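Local coordinates for PbSGBP-B lipoprotein (Prevotella bryantii B14, PDB 6D2Y) that probably binds polysaccharides at the cell surface, as a magnesium-carrying lipoprotein encoded in a polysaccharide utilization locus, at residues Tyr41-Val46 with Tyr124-Thr129; Thr252-Asn257 with Asp390-Val395. All blocks are in the same frame, centred on the assembly; numbering follows the deposited sequence.

Contact 1: Tyr41-Val46 with Tyr124-Thr129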
ATOM      1  N   TYR A  41      -4.582  44.756  -8.026  1.00 55.50           N
ATOM      2  CA  TYR A  41      -6.038  44.775  -8.001  1.00 58.36           C
ATOM      3  C   TYR A  41      -6.604  43.360  -7.968  1.00 59.24           C
ATOM      4  O   TYR A  41      -7.557  43.087  -7.231  1.00 59.94           O
ATOM      5  CB  TYR A  41      -6.572  45.549  -9.208  1.00 64.95           C
ATOM      6  CG  TYR A  41      -6.047  46.969  -9.328  1.00 71.45           C
ATOM      7  CD1 TYR A  41      -6.166  47.671 -10.519  1.00 72.01           C
ATOM      8  CD2 TYR A  41      -5.447  47.613  -8.248  1.00 74.94           C
ATOM      9  CE1 TYR A  41      -5.694  48.963 -10.638  1.00 77.28           C
ATOM     10  CE2 TYR A  41      -4.971  48.906  -8.359  1.00 74.91           C
ATOM     11  CZ  TYR A  41      -5.099  49.575  -9.555  1.00 78.31           C
ATOM     12  OH  TYR A  41      -4.631  50.863  -9.669  1.00 82.44           O
ATOM     13  N   TYR A  42      -6.023  42.452  -8.748  1.00 59.43           N
ATOM     14  CA  TYR A  42      -6.395  41.043  -8.717  1.00 52.80           C
ATOM     15  C   TYR A  42      -5.330  40.250  -9.462  1.00 51.23           C
ATOM     16  O   TYR A  42      -4.423  40.816 -10.079  1.00 53.65           O
ATOM     17  CB  TYR A  42      -7.786  40.803  -9.317  1.00 49.56           C
ATOM     18  CG  TYR A  42      -7.955  41.238 -10.755  1.00 54.58           C
ATOM     19  CD1 TYR A  42      -7.633  40.385 -11.804  1.00 55.61           C
ATOM     20  CD2 TYR A  42      -8.457  42.496 -11.066  1.00 61.78           C
ATOM     21  CE1 TYR A  42      -7.794  40.778 -13.121  1.00 59.28           C
ATOM     22  CE2 TYR A  42      -8.621  42.897 -12.380  1.00 62.23           C
ATOM     23  CZ  TYR A  42      -8.288  42.035 -13.403  1.00 62.34           C
ATOM     24  OH  TYR A  42      -8.450  42.430 -14.712  1.00 70.59           O
ATOM     25  N   ILE A  43      -5.451  38.926  -9.390  1.00 55.36           N
ATOM     26  CA  ILE A  43      -4.543  38.001 -10.057  1.00 57.24           C
ATOM     27  C   ILE A  43      -5.361  37.110 -10.978  1.00 58.13           C
ATOM     28  O   ILE A  43      -6.351  36.507 -10.548  1.00 53.32           O
ATOM     29  CB  ILE A  43      -3.748  37.153  -9.048  1.00 56.40           C
ATOM     30  CG1 ILE A  43      -3.050  38.052  -8.027  1.00 52.62           C
ATOM     31  CG2 ILE A  43      -2.751  36.255  -9.775  1.00 61.44           C
ATOM     32  CD1 ILE A  43      -1.855  37.408  -7.375  1.00 44.20           C
ATOM     33  N   ARG A  44      -4.947  37.024 -12.235  1.00 63.42           N
ATOM     34  CA  ARG A  44      -5.621  36.238 -13.255  1.00 69.42           C
ATOM     35  C   ARG A  44      -4.662  35.212 -13.846  1.00 70.43           C
ATOM     36  O   ARG A  44      -3.437  35.364 -13.749  1.00 70.27           O
ATOM     37  CB  ARG A  44      -6.169  37.147 -14.366  1.00 69.06           C
ATOM     38  CG  ARG A  44      -5.153  37.507 -15.439  1.00 70.04           C
ATOM     39  CD  ARG A  44      -5.678  38.593 -16.366  1.00 71.89           C
ATOM     40  NE  ARG A  44      -4.635  39.097 -17.256  1.00 73.42           N
ATOM     41  CZ  ARG A  44      -4.589  40.339 -17.727  1.00 74.02           C
ATOM     42  NH1 ARG A  44      -5.532  41.211 -17.396  1.00 74.15           N
ATOM     43  NH2 ARG A  44      -3.600  40.710 -18.532  1.00 70.05           N
ATOM     44  N   PRO A  45      -5.180  34.141 -14.445  1.00 68.31           N
ATOM     45  CA  PRO A  45      -4.303  33.157 -15.090  1.00 67.73           C
ATOM     46  C   PRO A  45      -3.646  33.740 -16.332  1.00 67.71           C
ATOM     47  O   PRO A  45      -4.026  34.795 -16.845  1.00 64.32           O
ATOM     48  CB  PRO A  45      -5.248  32.005 -15.445  1.00 76.12           C
ATOM     49  CG  PRO A  45      -6.453  32.210 -14.581  1.00 75.95           C
ATOM     50  CD  PRO A  45      -6.582  33.690 -14.421  1.00 70.34           C
ATOM     51  N   VAL A  46      -2.636  33.024 -16.822  1.00 74.68           N
ATOM     52  CA  VAL A  46      -1.868  33.491 -17.969  1.00 81.68           C
ATOM     53  C   VAL A  46      -2.277  32.824 -19.281  1.00 96.26           C
ATOM     54  O   VAL A  46      -2.057  33.412 -20.352  1.00102.89           O
ATOM     55  CB  VAL A  46      -0.354  33.312 -17.726  1.00 80.56           C
ATOM     56  CG1 VAL A  46       0.086  31.890 -18.043  1.00 87.94           C
ATOM     57  CG2 VAL A  46       0.439  34.319 -18.546  1.00 80.10           C
ATOM     58  N   TYR A 124       0.657  40.705  -0.117  1.00 39.42           N
ATOM     59  CA  TYR A 124      -0.636  40.476  -0.752  1.00 42.16           C
ATOM     60  C   TYR A 124      -1.084  39.065  -0.400  1.00 42.95           C
ATOM     61  O   TYR A 124      -0.388  38.096  -0.721  1.00 40.63           O
ATOM     62  CB  TYR A 124      -0.541  40.663  -2.268  1.00 38.09           C
ATOM     63  CG  TYR A 124      -1.801  40.312  -3.029  1.00 42.57           C
ATOM     64  CD1 TYR A 124      -1.931  39.085  -3.663  1.00 44.23           C
ATOM     65  CD2 TYR A 124      -2.852  41.216  -3.126  1.00 44.70           C
ATOM     66  CE1 TYR A 124      -3.078  38.761  -4.363  1.00 53.61           C
ATOM     67  CE2 TYR A 124      -4.000  40.903  -3.827  1.00 54.18           C
ATOM     68  CZ  TYR A 124      -4.108  39.673  -4.443  1.00 55.69           C
ATOM     69  OH  TYR A 124      -5.249  39.350  -5.140  1.00 51.02           O
ATOM     70  N   ASP A 125      -2.227  38.953   0.278  1.00 38.81           N
ATOM     71  CA  ASP A 125      -2.725  37.651   0.707  1.00 39.31           C
ATOM     72  C   ASP A 125      -2.981  36.756  -0.498  1.00 42.29           C
ATOM     73  O   ASP A 125      -3.759  37.106  -1.389  1.00 48.66           O
ATOM     74  CB  ASP A 125      -4.004  37.820   1.525  1.00 46.56           C
ATOM     75  CG  ASP A 125      -3.764  38.512   2.849  1.00 53.69           C
ATOM     76  OD1 ASP A 125      -2.655  39.052   3.049  1.00 51.55           O
ATOM     77  OD2 ASP A 125      -4.686  38.517   3.690  1.00 56.43           O
ATOM     78  N   PHE A 126      -2.323  35.598  -0.520  1.00 44.86           N
ATOM     79  CA  PHE A 126      -2.414  34.676  -1.646  1.00 48.96           C
ATOM     80  C   PHE A 126      -1.915  33.314  -1.188  1.00 47.50           C
ATOM     81  O   PHE A 126      -0.846  33.220  -0.577  1.00 50.86           O
ATOM     82  CB  PHE A 126      -1.592  35.183  -2.837  1.00 49.92           C
ATOM     83  CG  PHE A 126      -1.779  34.383  -4.093  1.00 48.66           C
ATOM     84  CD1 PHE A 126      -0.850  33.424  -4.465  1.00 48.26           C
ATOM     85  CD2 PHE A 126      -2.879  34.592  -4.910  1.00 51.63           C
ATOM     86  CE1 PHE A 126      -1.014  32.688  -5.621  1.00 45.37           C
ATOM     87  CE2 PHE A 126      -3.051  33.858  -6.069  1.00 49.98           C
ATOM     88  CZ  PHE A 126      -2.118  32.904  -6.424  1.00 46.61           C
ATOM     89  N   GLN A 127      -2.684  32.269  -1.480  1.00 47.11           N
ATOM     90  CA  GLN A 127      -2.375  30.924  -1.015  1.00 50.43           C
ATOM     91  C   GLN A 127      -1.675  30.128  -2.107  1.00 50.10           C
ATOM     92  O   GLN A 127      -2.026  30.225  -3.286  1.00 45.34           O
ATOM     93  CB  GLN A 127      -3.644  30.191  -0.577  1.00 58.32           C
ATOM     94  CG  GLN A 127      -4.560  31.009   0.314  1.00 65.99           C
ATOM     95  CD  GLN A 127      -5.908  30.348   0.518  1.00 75.97           C
ATOM     96  OE1 GLN A 127      -6.065  29.493   1.388  1.00 78.36           O
ATOM     97  NE2 GLN A 127      -6.889  30.742  -0.287  1.00 79.83           N
ATOM     98  N   VAL A 128      -0.681  29.343  -1.708  1.00 45.71           N
ATOM     99  CA  VAL A 128       0.007  28.425  -2.606  1.00 50.09           C
ATOM    100  C   VAL A 128      -0.591  27.044  -2.376  1.00 52.11           C
ATOM    101  O   VAL A 128      -0.434  26.459  -1.298  1.00 49.50           O
ATOM    102  CB  VAL A 128       1.524  28.429  -2.375  1.00 49.90           C
ATOM    103  CG1 VAL A 128       2.178  27.292  -3.146  1.00 48.76           C
ATOM    104  CG2 VAL A 128       2.116  29.771  -2.786  1.00 44.51           C
ATOM    105  N   THR A 129      -1.286  26.527  -3.384  1.00 48.28           N
ATOM    106  CA  THR A 129      -1.981  25.254  -3.252  1.00 45.54           C
ATOM    107  C   THR A 129      -0.980  24.105  -3.266  1.00 48.69           C
ATOM    108  O   THR A 129      -0.180  23.979  -4.200  1.00 57.42           O
ATOM    109  CB  THR A 129      -3.005  25.094  -4.374  1.00 50.85           C
ATOM    110  OG1 THR A 129      -4.178  25.852  -4.059  1.00 58.41           O
ATOM    111  CG2 THR A 129      -3.385  23.630  -4.551  1.00 49.38           C
TER
HETATM  112  O   HOH W   1      -7.321  38.352  -7.099  1.00 67.24           O
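Ile43 meets Tyr124 and Phe126 across the interior of a small beta sandwich, where the three-stranded antiparallel sheet holding strand 39-45 faces the mixed sheet holding strand 121-129. Facing sheets in such a fold are commonly joined by side chains rather than by backbone pairing, and this pair follows the rule: the nearest CA atoms, those of Ile43 and Phe126, lie 9.3 Å apart. The direct contacts are apolar. With CG1 placed beside its backbone N (chi1 -53°), Ile43 sends its longer branch toward the opposite sheet, so that CD1 comes within 3.5 Å of Tyr124 CE1. The same methyl group reaches Phe126 CD2 at 3.9 Å, approaching both rings obliquely. The side chains of Ile43 and Tyr124 run antiparallel past one another, and Ile43 CG1 lies 3.7 Å from Tyr124 CE1. Met112, on neighbouring strand 111-116, touches both Ile43 and Tyr124. The polar part of the contact runs through water. CG of Tyr124 stands anti to its own backbone N (chi1 174°), and the ring carries its hydroxyl to the opposing strand; there one water accepts from Ile43 N at 3.0 Å and hydrogen-bonds Tyr124 OH at 3.0 Å.

Contact 2: Thr252-Asn257 with Asp390-Val395. With MG (magnesium ion), chain B.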
ATOM      1  N   THR A 252       5.751 -15.281  20.469  1.00 51.48           N
ATOM      2  CA  THR A 252       5.986 -14.455  19.292  1.00 49.48           C
ATOM      3  C   THR A 252       4.708 -14.119  18.535  1.00 50.29           C
ATOM      4  O   THR A 252       4.786 -13.485  17.478  1.00 51.16           O
ATOM      5  CB  THR A 252       6.966 -15.156  18.348  1.00 48.09           C
ATOM      6  OG1 THR A 252       6.249 -16.090  17.520  1.00 43.05           O
ATOM      7  CG2 THR A 252       8.033 -15.898  19.135  1.00 45.64           C
ATOM      8  N   SER A 253       3.548 -14.535  19.041  1.00 45.41           N
ATOM      9  CA  SER A 253       2.300 -14.345  18.315  1.00 41.48           C
ATOM     10  C   SER A 253       1.939 -12.868  18.215  1.00 47.38           C
ATOM     11  O   SER A 253       2.123 -12.097  19.162  1.00 48.25           O
ATOM     12  CB  SER A 253       1.165 -15.102  19.002  1.00 38.67           C
ATOM     13  OG  SER A 253       1.168 -16.474  18.648  1.00 43.57           O
ATOM     14  N   LEU A 254       1.421 -12.477  17.052  1.00 47.82           N
ATOM     15  CA  LEU A 254       0.810 -11.161  16.911  1.00 45.09           C
ATOM     16  C   LEU A 254      -0.594 -11.155  17.499  1.00 52.86           C
ATOM     17  O   LEU A 254      -0.957 -10.251  18.259  1.00 53.94           O
ATOM     18  CB  LEU A 254       0.774 -10.760  15.437  1.00 43.13           C
ATOM     19  CG  LEU A 254      -0.127  -9.581  15.075  1.00 41.57           C
ATOM     20  CD1 LEU A 254       0.511  -8.269  15.507  1.00 36.46           C
ATOM     21  CD2 LEU A 254      -0.428  -9.584  13.589  1.00 39.17           C
ATOM     22  N   SER A 255      -1.395 -12.163  17.153  1.00 51.13           N
ATOM     23  CA  SER A 255      -2.739 -12.302  17.706  1.00 48.95           C
ATOM     24  C   SER A 255      -3.147 -13.764  17.526  1.00 50.23           C
ATOM     25  O   SER A 255      -3.506 -14.174  16.418  1.00 47.10           O
ATOM     26  CB  SER A 255      -3.723 -11.363  17.030  1.00 48.94           C
ATOM     27  OG  SER A 255      -5.008 -11.477  17.615  1.00 48.91           O
ATOM     28  N   GLY A 256      -3.078 -14.530  18.611  1.00 47.08           N
ATOM     29  CA  GLY A 256      -3.470 -15.927  18.545  1.00 45.07           C
ATOM     30  C   GLY A 256      -2.558 -16.719  17.630  1.00 48.89           C
ATOM     31  O   GLY A 256      -1.351 -16.464  17.533  1.00 45.71           O
ATOM     32  N   ASN A 257      -3.146 -17.690  16.937  1.00 47.49           N
ATOM     33  CA  ASN A 257      -2.377 -18.572  16.075  1.00 45.12           C
ATOM     34  C   ASN A 257      -1.818 -17.821  14.875  1.00 44.64           C
ATOM     35  O   ASN A 257      -2.404 -16.853  14.384  1.00 41.17           O
ATOM     36  CB  ASN A 257      -3.240 -19.736  15.584  1.00 39.75           C
ATOM     37  CG  ASN A 257      -3.569 -20.721  16.683  1.00 47.89           C
ATOM     38  OD1 ASN A 257      -2.757 -20.971  17.571  1.00 57.88           O
ATOM     39  ND2 ASN A 257      -4.769 -21.285  16.631  1.00 51.40           N
ATOM     40  N   ASP A 390      12.346  -9.272  13.669  1.00 51.38           N
ATOM     41  CA  ASP A 390      11.501  -9.929  14.666  1.00 51.18           C
ATOM     42  C   ASP A 390      10.258  -9.120  15.017  1.00 48.42           C
ATOM     43  O   ASP A 390       9.675  -9.314  16.088  1.00 49.42           O
ATOM     44  CB  ASP A 390      12.277 -10.261  15.947  1.00 57.49           C
ATOM     45  CG  ASP A 390      13.569 -11.001  15.674  1.00 67.75           C
ATOM     46  OD1 ASP A 390      14.625 -10.340  15.580  1.00 71.01           O
ATOM     47  OD2 ASP A 390      13.531 -12.245  15.559  1.00 70.12           O
ATOM     48  N   LYS A 391       9.833  -8.214  14.142  1.00 50.90           N
ATOM     49  CA  LYS A 391       8.575  -7.503  14.308  1.00 52.78           C
ATOM     50  C   LYS A 391       7.582  -7.954  13.247  1.00 49.64           C
ATOM     51  O   LYS A 391       7.957  -8.429  12.171  1.00 43.18           O
ATOM     52  CB  LYS A 391       8.764  -5.983  14.222  1.00 51.79           C
ATOM     53  CG  LYS A 391       9.576  -5.379  15.359  1.00 53.23           C
ATOM     54  CD  LYS A 391      11.039  -5.263  14.981  1.00 64.01           C
ATOM     55  CE  LYS A 391      11.833  -4.492  16.023  1.00 63.74           C
ATOM     56  NZ  LYS A 391      13.258  -4.340  15.612  1.00 62.63           N
ATOM     57  N   TRP A 392       6.301  -7.803  13.570  1.00 49.10           N
ATOM     58  CA  TRP A 392       5.241  -8.055  12.608  1.00 46.44           C
ATOM     59  C   TRP A 392       5.045  -6.822  11.735  1.00 47.71           C
ATOM     60  O   TRP A 392       4.914  -5.705  12.245  1.00 48.60           O
ATOM     61  CB  TRP A 392       3.940  -8.409  13.325  1.00 45.38           C
ATOM     62  CG  TRP A 392       3.949  -9.754  13.990  1.00 44.38           C
ATOM     63  CD1 TRP A 392       4.282 -10.028  15.286  1.00 47.79           C
ATOM     64  CD2 TRP A 392       3.600 -11.008  13.393  1.00 41.21           C
ATOM     65  NE1 TRP A 392       4.161 -11.374  15.531  1.00 47.43           N
ATOM     66  CE2 TRP A 392       3.746 -11.999  14.384  1.00 44.84           C
ATOM     67  CE3 TRP A 392       3.178 -11.389  12.115  1.00 40.65           C
ATOM     68  CZ2 TRP A 392       3.484 -13.347  14.138  1.00 41.37           C
ATOM     69  CZ3 TRP A 392       2.920 -12.728  11.872  1.00 41.91           C
ATOM     70  CH2 TRP A 392       3.075 -13.689  12.879  1.00 41.83           C
ATOM     71  N   VAL A 393       5.034  -7.026  10.420  1.00 48.79           N
ATOM     72  CA  VAL A 393       4.816  -5.956   9.457  1.00 45.62           C
ATOM     73  C   VAL A 393       3.675  -6.359   8.533  1.00 44.86           C
ATOM     74  O   VAL A 393       3.460  -7.544   8.258  1.00 41.54           O
ATOM     75  CB  VAL A 393       6.091  -5.637   8.643  1.00 46.71           C
ATOM     76  CG1 VAL A 393       7.197  -5.124   9.559  1.00 40.45           C
ATOM     77  CG2 VAL A 393       6.555  -6.864   7.871  1.00 49.01           C
ATOM     78  N   THR A 394       2.930  -5.361   8.061  1.00 47.03           N
ATOM     79  CA  THR A 394       1.812  -5.587   7.155  1.00 50.11           C
ATOM     80  C   THR A 394       2.287  -5.527   5.710  1.00 49.96           C
ATOM     81  O   THR A 394       2.919  -4.549   5.297  1.00 49.13           O
ATOM     82  CB  THR A 394       0.703  -4.561   7.391  1.00 53.17           C
ATOM     83  OG1 THR A 394       0.300  -4.601   8.769  1.00 48.77           O
ATOM     84  CG2 THR A 394      -0.496  -4.844   6.489  1.00 55.53           C
ATOM     85  N   VAL A 395       1.978  -6.572   4.948  1.00 53.76           N
ATOM     86  CA  VAL A 395       2.354  -6.677   3.544  1.00 53.62           C
ATOM     87  C   VAL A 395       1.102  -6.488   2.699  1.00 52.14           C
ATOM     88  O   VAL A 395       0.069  -7.117   2.959  1.00 56.09           O
ATOM     89  CB  VAL A 395       3.025  -8.029   3.248  1.00 50.37           C
ATOM     90  CG1 VAL A 395       3.260  -8.196   1.755  1.00 41.65           C
ATOM     91  CG2 VAL A 395       4.329  -8.147   4.020  1.00 49.24           C
TER
HETATM   92 MG    MG B 501      -4.026 -14.999  14.378  1.00 26.21          MG
HETATM   93  O   HOH W   2      -5.105 -13.310  14.158  1.00 35.06           O
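Trp392 lays one face of its indole against Leu254 and turns the N-H edge of its five-membered ring to the carbonyl of Thr252, showing how an indole can offer an apolar face and an edge donor at once. Over the face, Leu254 CB stands 3.3 Å from the centroid of the five-membered ring and only 6° off the ring normal, a close CH-pi contact. Since CG of Leu254 is anti to the backbone N (chi1 166°), the branch runs on toward the root of the tryptophan, with Leu254 CD1 4.0 Å from Trp392 CG. At the edge, Trp392 NE1 donates to Thr252 O at 2.9 Å, and the oxygen lies almost in the indole plane. Face and edge together fix the tilt of the ring against the loop. Within that loop, Ser253 OG donates to Gly256 O at 2.8 Å, bridging the turn that presents Ser255 O and Asn257 O to the metal, with Ser255 O 2.3 Å from the magnesium ion. Trp392, its side chain about 4 Å from that of the ligand Asp452 at the nearest atoms, thus packs against a loop whose backbone carbonyls, with oxygens of Asp225, Asp227 and Asp452 and water, coordinate magnesium, in the region assigned by sequence family to the xyloglucan-binding domain of SGBP-B proteins.

The two contacts lie in series along the chain and on opposite sides of its centre, with centres 51 Å apart and nearest atoms about 30 Å apart, so neither touches the other. Contact 1 belongs to the N-terminal sandwich and lies away from the metal site, whereas contact 2 contributes two of the five magnesium-binding residues. Residues of the IPT/TIG family region also reach contact 2: Trp142 packs on Leu254, and Lys144 NZ hydrogen-bonds to Leu254 O. Together contacts 1 and 2 illustrate two ways of joining distant segments, one by side chains between facing sheets, the other by an aromatic ring set against a loop.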